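PDB 7KFL: myosin-17 from Arabidopsis thaliana, which probably carries cargo along actin filaments as a plant class XI myosin motor, its globular tail being the cargo-binding part. Local coordinates for residues 46-51 against 146-152; 84-89 against 155-160; 261-267 against 341-347; 312-316 against 349-353. One frame throughout, in Å; residues are numbered along the deposited sequence.

Interaction 1: 46-51 against 146-152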
# COMPACT_ATOMS: atom_id res chain seq x y z
N PHE A 46 -2.03 -32.56 3.54
CA PHE A 46 -2.42 -32.10 2.18
C PHE A 46 -3.19 -33.22 1.46
O PHE A 46 -3.91 -32.90 0.50
CB PHE A 46 -1.20 -31.65 1.38
CG PHE A 46 -0.46 -30.47 1.94
CD1 PHE A 46 -1.13 -29.31 2.32
CD2 PHE A 46 0.92 -30.49 2.08
CE1 PHE A 46 -0.44 -28.22 2.83
CE2 PHE A 46 1.61 -29.40 2.59
CZ PHE A 46 0.93 -28.27 2.97
N GLU A 47 -3.05 -34.47 1.92
CA GLU A 47 -3.58 -35.68 1.23
C GLU A 47 -4.77 -36.30 1.98
O GLU A 47 -5.33 -37.27 1.44
CB GLU A 47 -2.45 -36.70 1.05
CG GLU A 47 -1.46 -36.32 -0.03
CD GLU A 47 -0.17 -37.12 -0.03
OE1 GLU A 47 0.63 -36.95 0.92
OE2 GLU A 47 0.03 -37.92 -0.96
N VAL A 48 -5.14 -35.79 3.16
CA VAL A 48 -6.32 -36.29 3.93
C VAL A 48 -7.59 -35.63 3.38
O VAL A 48 -7.53 -34.44 3.02
CB VAL A 48 -6.18 -36.07 5.45
CG1 VAL A 48 -4.92 -36.72 6.00
CG2 VAL A 48 -6.24 -34.60 5.84
N GLU A 49 -8.69 -36.39 3.35
CA GLU A 49 -9.99 -35.97 2.76
C GLU A 49 -10.73 -35.05 3.74
O GLU A 49 -11.62 -34.31 3.28
CB GLU A 49 -10.83 -37.20 2.42
CG GLU A 49 -10.18 -38.12 1.40
CD GLU A 49 -10.30 -37.70 -0.06
OE1 GLU A 49 -11.01 -36.71 -0.33
OE2 GLU A 49 -9.69 -38.37 -0.91
N ARG A 50 -10.39 -35.11 5.03
CA ARG A 50 -11.01 -34.28 6.11
C ARG A 50 -10.01 -34.12 7.26
O ARG A 50 -9.32 -35.11 7.59
CB ARG A 50 -12.31 -34.94 6.58
CG ARG A 50 -13.22 -34.03 7.39
CD ARG A 50 -14.41 -34.78 7.96
NE ARG A 50 -15.39 -33.90 8.60
CZ ARG A 50 -16.38 -33.26 7.98
NH1 ARG A 50 -16.56 -33.38 6.67
NH2 ARG A 50 -17.20 -32.49 8.68
N THR A 51 -9.92 -32.92 7.84
CA THR A 51 -9.02 -32.57 8.97
C THR A 51 -9.32 -31.15 9.47
O THR A 51 -9.77 -30.32 8.65
CB THR A 51 -7.54 -32.69 8.58
OG1 THR A 51 -6.75 -32.35 9.72
CG2 THR A 51 -7.15 -31.81 7.41
N VAL A 146 2.46 -32.49 -4.30
CA VAL A 146 1.47 -33.45 -3.73
C VAL A 146 0.09 -33.09 -4.30
O VAL A 146 -0.23 -31.89 -4.35
CB VAL A 146 1.47 -33.45 -2.19
CG1 VAL A 146 2.89 -33.38 -1.63
CG2 VAL A 146 0.62 -32.33 -1.60
N GLU A 147 -0.68 -34.09 -4.75
CA GLU A 147 -2.07 -33.90 -5.23
C GLU A 147 -2.95 -33.59 -4.01
O GLU A 147 -3.33 -34.53 -3.30
CB GLU A 147 -2.56 -35.11 -6.03
CG GLU A 147 -1.85 -35.27 -7.37
CD GLU A 147 -2.54 -36.19 -8.36
OE1 GLU A 147 -3.69 -35.89 -8.74
OE2 GLU A 147 -1.93 -37.20 -8.76
N ALA A 148 -3.21 -32.30 -3.78
CA ALA A 148 -3.92 -31.76 -2.59
C ALA A 148 -5.39 -32.19 -2.63
O ALA A 148 -6.01 -32.08 -3.71
CB ALA A 148 -3.80 -30.26 -2.55
N LYS A 149 -5.92 -32.66 -1.50
CA LYS A 149 -7.36 -32.97 -1.30
C LYS A 149 -8.08 -31.67 -0.93
O LYS A 149 -7.41 -30.64 -0.80
CB LYS A 149 -7.52 -34.07 -0.24
CG LYS A 149 -6.91 -35.41 -0.61
CD LYS A 149 -7.48 -36.02 -1.88
CE LYS A 149 -6.85 -37.36 -2.23
NZ LYS A 149 -5.50 -37.19 -2.82
N TYR A 150 -9.41 -31.73 -0.78
CA TYR A 150 -10.31 -30.54 -0.74
C TYR A 150 -10.03 -29.68 0.49
O TYR A 150 -10.05 -28.46 0.37
CB TYR A 150 -11.78 -30.97 -0.85
CG TYR A 150 -12.14 -31.60 -2.17
CD1 TYR A 150 -11.59 -31.14 -3.36
CD2 TYR A 150 -13.05 -32.65 -2.25
CE1 TYR A 150 -11.92 -31.71 -4.58
CE2 TYR A 150 -13.39 -33.23 -3.46
CZ TYR A 150 -12.82 -32.75 -4.63
OH TYR A 150 -13.14 -33.31 -5.83
N PRO A 151 -9.76 -30.24 1.69
CA PRO A 151 -9.40 -29.41 2.84
C PRO A 151 -8.20 -28.49 2.58
O PRO A 151 -8.22 -27.36 3.04
CB PRO A 151 -9.06 -30.44 3.93
CG PRO A 151 -9.84 -31.67 3.53
CD PRO A 151 -9.80 -31.67 2.02
N ALA A 152 -7.20 -29.00 1.85
CA ALA A 152 -5.91 -28.31 1.57
C ALA A 152 -6.10 -27.20 0.53
O ALA A 152 -5.46 -26.15 0.68
CB ALA A 152 -4.89 -29.32 1.10
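The Phe46 ring meets Ala152 at its edge, the CB methyl of Ala152 lying near the ring plane 4.0 Å from Phe46 CD1. Val146 approaches the ring slantwise, neither squarely over a face nor at the rim, and presses mostly on the stem, with Val146 CG2 3.6 Å from Phe46 CB. The other flat group, the carboxylate of Glu49, lies across the aliphatic part of Lys149, Glu49 OE2 coming within 3.3 Å of Lys149 CE. Glu49 OE2 and Lys149 NZ remain 4.8 Å apart, too far for a salt bridge, though their opposite charges probably still attract each other. Lys149 NZ instead turns back to Glu147 O, a weak bond of 3.5 Å. The turn at chi2 (-59°) folds the lysine over the backbone of the 46-51 loop and sets Lys149 CG 3.2 Å from Glu47 O. Beside it, Pro151 CG rests 3.2 Å from Glu49 O. One backbone bond joins the two segments: Lys149 N donates to Phe46 O at 2.8 Å, nearly straight at 168°. The same oxygen also receives a CA-H...O contact from Ala148. Because Lys149 holds the N-cap position, the loop fastens to the chain just where helix 150-186 starts. Phe46 reaches further inward, its ring among Tyr37, Leu40 and Leu41 of helix 31-43, Phe54 of helix 53-65 and Leu92. Val146 and Ala148, for their part, bond through their backbones to Lys93, next to Leu92 in the short parallel pair of strands 92-93 and 146-147.

Interaction 2: 84-89 against 155-160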
# COMPACT_ATOMS: atom_id res chain seq x y z
N LEU A 84 4.37 -19.05 3.46
CA LEU A 84 3.56 -20.30 3.51
C LEU A 84 2.83 -20.49 2.17
O LEU A 84 2.87 -21.61 1.64
CB LEU A 84 2.56 -20.26 4.67
CG LEU A 84 1.74 -21.53 4.88
CD1 LEU A 84 2.60 -22.78 4.71
CD2 LEU A 84 1.07 -21.53 6.24
N LEU A 85 2.21 -19.42 1.65
CA LEU A 85 1.46 -19.44 0.36
C LEU A 85 2.43 -19.75 -0.79
O LEU A 85 2.02 -20.49 -1.71
CB LEU A 85 0.75 -18.10 0.15
CG LEU A 85 -0.61 -17.99 0.84
CD1 LEU A 85 -1.04 -16.53 0.96
CD2 LEU A 85 -1.66 -18.80 0.10
N LEU A 86 3.65 -19.21 -0.74
CA LEU A 86 4.73 -19.46 -1.74
C LEU A 86 5.02 -20.97 -1.79
O LEU A 86 5.11 -21.51 -2.91
CB LEU A 86 5.97 -18.65 -1.35
CG LEU A 86 7.18 -18.70 -2.29
CD1 LEU A 86 8.26 -19.63 -1.77
CD2 LEU A 86 6.79 -19.08 -3.72
N LEU A 87 5.12 -21.62 -0.63
CA LEU A 87 5.38 -23.08 -0.50
C LEU A 87 4.16 -23.85 -1.04
O LEU A 87 4.37 -24.75 -1.87
CB LEU A 87 5.65 -23.43 0.97
CG LEU A 87 6.88 -22.78 1.59
CD1 LEU A 87 6.81 -22.82 3.11
CD2 LEU A 87 8.16 -23.43 1.10
N LEU A 88 2.95 -23.49 -0.58
CA LEU A 88 1.66 -24.09 -1.02
C LEU A 88 1.51 -23.95 -2.54
O LEU A 88 1.07 -24.93 -3.17
CB LEU A 88 0.50 -23.41 -0.29
CG LEU A 88 0.40 -23.65 1.21
CD1 LEU A 88 -0.89 -23.07 1.77
CD2 LEU A 88 0.50 -25.13 1.55
N GLN A 89 1.84 -22.78 -3.09
CA GLN A 89 1.72 -22.46 -4.54
C GLN A 89 2.58 -23.42 -5.37
O GLN A 89 2.14 -23.80 -6.47
CB GLN A 89 2.13 -21.01 -4.81
CG GLN A 89 2.16 -20.62 -6.28
CD GLN A 89 0.79 -20.63 -6.93
OE1 GLN A 89 -0.23 -20.49 -6.27
NE2 GLN A 89 0.77 -20.78 -8.25
N PHE A 155 -7.81 -24.30 2.13
CA PHE A 155 -6.83 -23.66 3.05
C PHE A 155 -5.99 -22.63 2.28
O PHE A 155 -5.82 -21.51 2.79
CB PHE A 155 -5.93 -24.70 3.72
CG PHE A 155 -4.84 -24.10 4.57
CD1 PHE A 155 -5.15 -23.38 5.71
CD2 PHE A 155 -3.50 -24.25 4.22
CE1 PHE A 155 -4.14 -22.82 6.49
CE2 PHE A 155 -2.50 -23.69 5.00
CZ PHE A 155 -2.82 -22.98 6.13
N LYS A 156 -5.47 -23.00 1.10
CA LYS A 156 -4.69 -22.09 0.22
C LYS A 156 -5.55 -20.86 -0.11
O LYS A 156 -5.03 -19.74 -0.03
CB LYS A 156 -4.24 -22.82 -1.05
CG LYS A 156 -3.59 -21.93 -2.10
CD LYS A 156 -2.70 -22.67 -3.07
CE LYS A 156 -2.53 -21.96 -4.39
NZ LYS A 156 -3.72 -22.16 -5.27
N GLN A 157 -6.82 -21.09 -0.44
CA GLN A 157 -7.82 -20.03 -0.77
C GLN A 157 -8.08 -19.17 0.48
O GLN A 157 -8.08 -17.93 0.34
CB GLN A 157 -9.08 -20.69 -1.30
CG GLN A 157 -10.28 -19.76 -1.42
CD GLN A 157 -11.46 -20.48 -2.02
OE1 GLN A 157 -11.35 -21.16 -3.03
NE2 GLN A 157 -12.62 -20.33 -1.38
N GLN A 158 -8.30 -19.80 1.64
CA GLN A 158 -8.55 -19.09 2.93
C GLN A 158 -7.30 -18.31 3.35
O GLN A 158 -7.45 -17.16 3.81
CB GLN A 158 -8.99 -20.08 4.01
CG GLN A 158 -10.45 -20.49 3.90
CD GLN A 158 -10.89 -21.42 5.00
OE1 GLN A 158 -10.14 -21.73 5.92
NE2 GLN A 158 -12.13 -21.88 4.92
N LEU A 159 -6.11 -18.90 3.20
CA LEU A 159 -4.82 -18.25 3.59
C LEU A 159 -4.53 -17.07 2.66
O LEU A 159 -4.06 -16.03 3.16
CB LEU A 159 -3.68 -19.28 3.55
CG LEU A 159 -2.33 -18.78 4.07
CD1 LEU A 159 -2.44 -18.31 5.51
CD2 LEU A 159 -1.28 -19.87 3.95
N THR A 160 -4.80 -17.23 1.36
CA THR A 160 -4.72 -16.14 0.34
C THR A 160 -5.58 -14.96 0.81
O THR A 160 -5.06 -13.84 0.85
CB THR A 160 -5.15 -16.65 -1.05
OG1 THR A 160 -4.16 -17.59 -1.49
CG2 THR A 160 -5.28 -15.56 -2.08
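Apolar packing dominates, and Leu159 lies at its middle. Its CD2 methyl touches Leu84 CG at 3.6 Å and Leu85 CG at 3.7 Å, and Leu88 CD1 also comes close. The Leu84 side chain lies crosswise to Leu159, while Leu85 passes alongside it pointing the other way. The Phe155 ring adds a second apolar surface: Leu84 CD2 lies at the ring edge, 4.2 Å from Phe155 CZ, and Leu88 CD1 comes in at a slant, 3.7 Å from Phe155 CE2. Phe155 CG stands anti to the backbone N (chi1 175°), which swings the ring toward these leucines. The segments 84-89 and 155-160 run roughly antiparallel (149°), their axes approaching to 10.5 Å, as neighbours in the helical bundle of the globular, cargo-binding tail domain. Ile57, Ile58 and Ile61 of helix 53-65 touch Phe155 and Leu159, and Ala33, Ile36 and Tyr37 of helix 31-43 touch Leu84. Mixed contacts of methyls with polar atoms lie beside this core. Leu85 CD2 presses on the Thr160 hydroxyl, 3.2 Å from Thr160 OG1. That hydroxyl is held by its own helix, Thr160 OG1 donating to Lys156 O at 2.7 Å; Thr160 N reaches the same carbonyl from the opposite face of its plane. Where the pair is less buried, Gln89 OE1 lies 3.3 Å from the methylene carbon Lys156 CE, with Lys156 NZ farther off and not hydrogen-bonded to it.

Interaction 3: 261-267 against 341-347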
# COMPACT_ATOMS: atom_id res chain seq x y z
N ARG A 261 -10.70 23.44 -2.48
CA ARG A 261 -10.39 24.52 -1.50
C ARG A 261 -9.76 25.71 -2.24
O ARG A 261 -8.65 25.54 -2.78
CB ARG A 261 -9.47 24.01 -0.40
CG ARG A 261 -9.98 22.78 0.33
CD ARG A 261 -9.41 22.69 1.73
NE ARG A 261 -9.99 21.60 2.49
CZ ARG A 261 -9.95 21.48 3.81
NH1 ARG A 261 -9.34 22.40 4.55
NH2 ARG A 261 -10.51 20.44 4.39
N ARG A 262 -10.45 26.85 -2.25
CA ARG A 262 -9.99 28.11 -2.88
C ARG A 262 -8.63 28.49 -2.29
O ARG A 262 -7.70 28.73 -3.08
CB ARG A 262 -11.05 29.21 -2.68
CG ARG A 262 -10.78 30.50 -3.45
CD ARG A 262 -10.09 31.55 -2.60
NE ARG A 262 -9.98 32.83 -3.28
CZ ARG A 262 -9.46 33.94 -2.74
NH1 ARG A 262 -8.98 33.92 -1.51
NH2 ARG A 262 -9.41 35.05 -3.45
N GLU A 263 -8.53 28.49 -0.96
CA GLU A 263 -7.33 28.93 -0.18
C GLU A 263 -6.10 28.08 -0.52
O GLU A 263 -4.98 28.60 -0.34
CB GLU A 263 -7.61 28.91 1.32
CG GLU A 263 -7.86 27.52 1.90
CD GLU A 263 -9.31 27.07 1.91
OE1 GLU A 263 -10.09 27.59 1.10
OE2 GLU A 263 -9.64 26.18 2.73
N CYS A 264 -6.28 26.82 -0.94
CA CYS A 264 -5.17 25.90 -1.32
C CYS A 264 -4.71 26.17 -2.76
O CYS A 264 -3.61 25.72 -3.12
CB CYS A 264 -5.58 24.44 -1.20
SG CYS A 264 -6.03 23.96 0.49
N CYS A 265 -5.53 26.87 -3.55
CA CYS A 265 -5.27 27.19 -4.98
C CYS A 265 -4.60 28.57 -5.07
O CYS A 265 -5.17 29.47 -5.71
CB CYS A 265 -6.56 27.12 -5.79
SG CYS A 265 -6.29 26.57 -7.49
N SER A 266 -3.44 28.72 -4.43
CA SER A 266 -2.65 29.98 -4.37
C SER A 266 -1.18 29.69 -4.69
O SER A 266 -0.79 28.51 -4.71
CB SER A 266 -2.79 30.65 -3.02
OG SER A 266 -2.28 29.82 -1.99
N PHE A 267 -0.40 30.75 -4.93
CA PHE A 267 1.06 30.66 -5.19
C PHE A 267 1.76 30.19 -3.91
O PHE A 267 2.56 29.23 -3.99
CB PHE A 267 1.62 32.01 -5.64
CG PHE A 267 3.03 31.91 -6.18
CD1 PHE A 267 4.12 31.85 -5.32
CD2 PHE A 267 3.26 31.84 -7.55
CE1 PHE A 267 5.41 31.74 -5.82
CE2 PHE A 267 4.55 31.74 -8.04
CZ PHE A 267 5.62 31.68 -7.18
N MET A 341 -9.76 29.44 -10.21
CA MET A 341 -9.84 29.58 -8.72
C MET A 341 -8.52 30.15 -8.17
O MET A 341 -8.52 30.57 -7.00
CB MET A 341 -10.13 28.22 -8.08
CG MET A 341 -10.90 28.32 -6.78
SD MET A 341 -11.62 26.74 -6.28
CE MET A 341 -10.13 25.79 -5.96
N TYR A 342 -7.46 30.16 -8.98
CA TYR A 342 -6.11 30.67 -8.64
C TYR A 342 -6.20 32.12 -8.14
O TYR A 342 -6.92 32.92 -8.75
CB TYR A 342 -5.17 30.59 -9.84
CG TYR A 342 -3.78 31.11 -9.59
CD1 TYR A 342 -2.82 30.33 -8.96
CD2 TYR A 342 -3.41 32.39 -9.97
CE1 TYR A 342 -1.54 30.80 -8.72
CE2 TYR A 342 -2.14 32.88 -9.74
CZ TYR A 342 -1.20 32.08 -9.11
OH TYR A 342 0.06 32.56 -8.89
N TRP A 343 -5.47 32.43 -7.06
CA TRP A 343 -5.35 33.79 -6.46
C TRP A 343 -3.96 33.93 -5.83
O TRP A 343 -3.25 32.91 -5.75
CB TRP A 343 -6.47 34.04 -5.44
CG TRP A 343 -6.37 33.17 -4.23
CD1 TRP A 343 -6.59 31.82 -4.17
CD2 TRP A 343 -6.01 33.58 -2.90
NE1 TRP A 343 -6.39 31.37 -2.89
CE2 TRP A 343 -6.03 32.42 -2.09
CE3 TRP A 343 -5.66 34.80 -2.31
CZ2 TRP A 343 -5.73 32.45 -0.73
CZ3 TRP A 343 -5.37 34.83 -0.96
CH2 TRP A 343 -5.40 33.67 -0.19
N ASP A 344 -3.58 35.13 -5.41
CA ASP A 344 -2.21 35.44 -4.92
C ASP A 344 -2.21 36.77 -4.16
O ASP A 344 -2.20 37.83 -4.81
CB ASP A 344 -1.23 35.45 -6.10
CG ASP A 344 0.23 35.44 -5.71
OD1 ASP A 344 0.52 35.52 -4.50
OD2 ASP A 344 1.08 35.36 -6.62
N ASP A 345 -2.23 36.71 -2.82
CA ASP A 345 -2.13 37.89 -1.91
C ASP A 345 -0.71 38.00 -1.36
O ASP A 345 -0.53 38.66 -0.32
CB ASP A 345 -3.15 37.79 -0.77
CG ASP A 345 -4.56 38.17 -1.17
OD1 ASP A 345 -4.91 37.98 -2.35
OD2 ASP A 345 -5.30 38.66 -0.28
N LYS A 346 0.28 37.39 -2.03
CA LYS A 346 1.70 37.39 -1.60
C LYS A 346 2.55 38.11 -2.65
O LYS A 346 3.23 39.08 -2.27
CB LYS A 346 2.19 35.95 -1.37
CG LYS A 346 3.56 35.84 -0.72
CD LYS A 346 3.94 34.43 -0.34
CE LYS A 346 5.37 34.32 0.13
NZ LYS A 346 5.82 32.91 0.20
N TYR A 347 2.51 37.65 -3.91
CA TYR A 347 3.27 38.21 -5.06
C TYR A 347 2.34 39.01 -5.99
O TYR A 347 2.87 39.79 -6.80
CB TYR A 347 3.96 37.10 -5.84
CG TYR A 347 5.04 36.37 -5.07
CD1 TYR A 347 4.72 35.46 -4.07
CD2 TYR A 347 6.38 36.56 -5.36
CE1 TYR A 347 5.70 34.78 -3.37
CE2 TYR A 347 7.38 35.89 -4.67
CZ TYR A 347 7.04 35.00 -3.67
OH TYR A 347 8.01 34.33 -2.98
O HOH W 1 -7.30 37.36 -4.28
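Trp343 fits into a slot formed by Arg262 and Ser266, joining two interhelical loops of the DIL domain region. The Arg262 guanidinium lies flat on one indole face, planes 10° apart, in a cation-pi stack with Arg262 CZ 3.5 Å from the centroid of the five-membered ring. Ser266 CB packs on the opposite face, offset toward its rim, in a CH-pi contact, and Glu263 CA closes part of the edge. The indole stands up into this slot because its CG sits between the backbone N and carbonyl carbon (chi1 67°). Met341 curls its CE methyl into the other loop's bend, 3.5 Å from Arg261 O and 3.8 Å from Cys265 CB. The Phe267 ring is a bump between Tyr342, whose OH meets its edge and bonds to Lys314, and Tyr347, touched at an oblique tilt. The Asp344 carboxylate lies beside the Phe267 stem, nearly coplanar with the ring; OD2 bonds to Thr349 OG1, and OD1 accepts from Lys346 N, an Asx turn, and Tyr347 N. Trp343 N donates to Cys265 O at 3.3 Å and Trp343 NE1 to Arg262 O at 3.0 Å, the latter from above the carbonyl plane, with Cys265 N bonded to that oxygen from its opposite face.

Interaction 4: 312-316 against 349-353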
# COMPACT_ATOMS: atom_id res chain seq x y z
N HIS A 312 6.19 31.16 -12.98
CA HIS A 312 6.22 32.64 -13.17
C HIS A 312 5.58 32.99 -14.51
O HIS A 312 5.69 32.19 -15.46
CB HIS A 312 7.66 33.17 -13.07
CG HIS A 312 8.30 32.96 -11.74
ND1 HIS A 312 7.77 33.48 -10.58
CD2 HIS A 312 9.42 32.30 -11.38
CE1 HIS A 312 8.53 33.15 -9.56
NE2 HIS A 312 9.55 32.42 -10.03
N GLN A 313 4.93 34.16 -14.58
CA GLN A 313 4.33 34.74 -15.81
C GLN A 313 3.38 33.71 -16.44
O GLN A 313 3.69 33.21 -17.53
CB GLN A 313 5.44 35.15 -16.78
CG GLN A 313 6.43 36.14 -16.19
CD GLN A 313 7.45 36.62 -17.19
OE1 GLN A 313 7.60 37.81 -17.43
NE2 GLN A 313 8.17 35.68 -17.79
N LYS A 314 2.27 33.42 -15.76
CA LYS A 314 1.18 32.53 -16.25
C LYS A 314 0.47 33.17 -17.44
O LYS A 314 0.11 32.47 -18.38
CB LYS A 314 0.19 32.21 -15.12
CG LYS A 314 0.73 31.33 -14.01
CD LYS A 314 -0.24 31.13 -12.87
CE LYS A 314 0.36 30.38 -11.70
NZ LYS A 314 1.37 31.18 -10.98
N PRO A 315 0.22 34.51 -17.44
CA PRO A 315 -0.43 35.17 -18.58
C PRO A 315 0.28 34.99 -19.93
O PRO A 315 -0.40 35.01 -20.94
CB PRO A 315 -0.40 36.66 -18.19
CG PRO A 315 -0.37 36.64 -16.68
CD PRO A 315 0.48 35.44 -16.33
N LYS A 316 1.61 34.83 -19.93
CA LYS A 316 2.45 34.71 -21.15
C LYS A 316 2.40 33.29 -21.72
O LYS A 316 2.80 33.11 -22.89
CB LYS A 316 3.90 35.12 -20.85
CG LYS A 316 4.10 36.59 -20.51
CD LYS A 316 5.56 37.00 -20.48
CE LYS A 316 5.75 38.50 -20.36
NZ LYS A 316 7.18 38.86 -20.30
N THR A 349 0.62 37.92 -8.49
CA THR A 349 0.72 37.37 -9.87
C THR A 349 -0.67 36.90 -10.32
O THR A 349 -1.46 36.48 -9.45
CB THR A 349 1.75 36.24 -9.97
OG1 THR A 349 1.35 35.18 -9.10
CG2 THR A 349 3.15 36.69 -9.61
N HIS A 350 -0.95 36.98 -11.62
CA HIS A 350 -2.26 36.61 -12.23
C HIS A 350 -2.21 35.17 -12.74
O HIS A 350 -1.12 34.57 -12.75
CB HIS A 350 -2.65 37.61 -13.34
CG HIS A 350 -2.74 39.02 -12.87
ND1 HIS A 350 -2.44 40.09 -13.70
CD2 HIS A 350 -3.06 39.55 -11.67
CE1 HIS A 350 -2.59 41.21 -13.03
NE2 HIS A 350 -2.97 40.91 -11.78
N SER A 351 -3.37 34.64 -13.14
CA SER A 351 -3.55 33.27 -13.69
C SER A 351 -3.16 33.25 -15.17
O SER A 351 -2.52 34.22 -15.63
CB SER A 351 -4.97 32.80 -13.48
OG SER A 351 -5.09 31.42 -13.80
N VAL A 352 -3.52 32.18 -15.89
CA VAL A 352 -3.35 32.05 -17.36
C VAL A 352 -4.28 33.06 -18.05
O VAL A 352 -5.26 33.50 -17.40
CB VAL A 352 -3.61 30.60 -17.85
CG1 VAL A 352 -2.61 29.62 -17.25
CG2 VAL A 352 -5.04 30.14 -17.57
N SER A 353 -3.99 33.41 -19.31
CA SER A 353 -4.69 34.48 -20.08
C SER A 353 -6.16 34.09 -20.29
O SER A 353 -6.47 32.89 -20.28
CB SER A 353 -4.00 34.77 -21.39
OG SER A 353 -4.39 33.85 -22.39
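Lys314 and Pro315 lie against the backbone of residues 350-352, and the first shell is chiefly carbon on carbonyl oxygen. Ser351 O receives most of it: Lys314 CB lies 3.4 Å away, and the pyrrolidine ring of Pro315 comes closer still, with Pro315 CD 3.3 Å from Ser351 O. Pro315 N is just as near this oxygen, but as a proline nitrogen it has no hydrogen to share, so the contact is only van der Waals. Further along the lysine, Lys314 CD passes 3.6 Å from His350 O. Lys314 O lies 3.6 Å from Val352 CA, and Ser353 CB 3.6 Å from the backbone oxygen Pro315 O. The His350 ring leads away from the contact, and it is His350 CB that meets Pro315 CG, 4.2 Å off, the two side chains set crosswise. The contact thus brings a loop of the DIL domain region of the globular tail, between helices 300-309 and 319-326, against the approach to helix 354-369. Ser353 is the N-cap of that helix, and Ser353 OG bonds to Val356 N. Outward from the first shell, the lysine chain is extended as far as CE and then turns at chi4 (70°). This turn brings NZ to the carbonyls of Leu309 and Ile311, and to the hydroxyl of Tyr342. Three oxygen partners thus grip the ammonium group of a buried lysine, and they would be expected to steady its charge. On the other segment, Ser351 OG is tied to Ser339 O of helix 332-341, while Asp344 and Tyr342 position Thr349. Phe267 touches both Lys314 and Thr349.

From the N terminus, the chain opens interaction 1 at 46-51 and interaction 2 at 84-89 before returning through 146-152 and 155-160, so these two loops cross; both end on helix 150-186, and they touch where Phe46 CZ meets Leu88 CD2. Together they tie helices 31-43, 53-65 and 71-89 to that long helix. Only afterwards does the chain start interaction 3 at 261-267 and interaction 4 at 312-316, which close in turn at 341-347 and 349-353 and likewise cross. These gather the loops joining 236-260 to 267-287, 300-309 to 319-326 and 332-341 to 354-369. The two pairs lie on opposite sides of the chain's centre, the centres of interactions 1 and 3 about 64 Å apart.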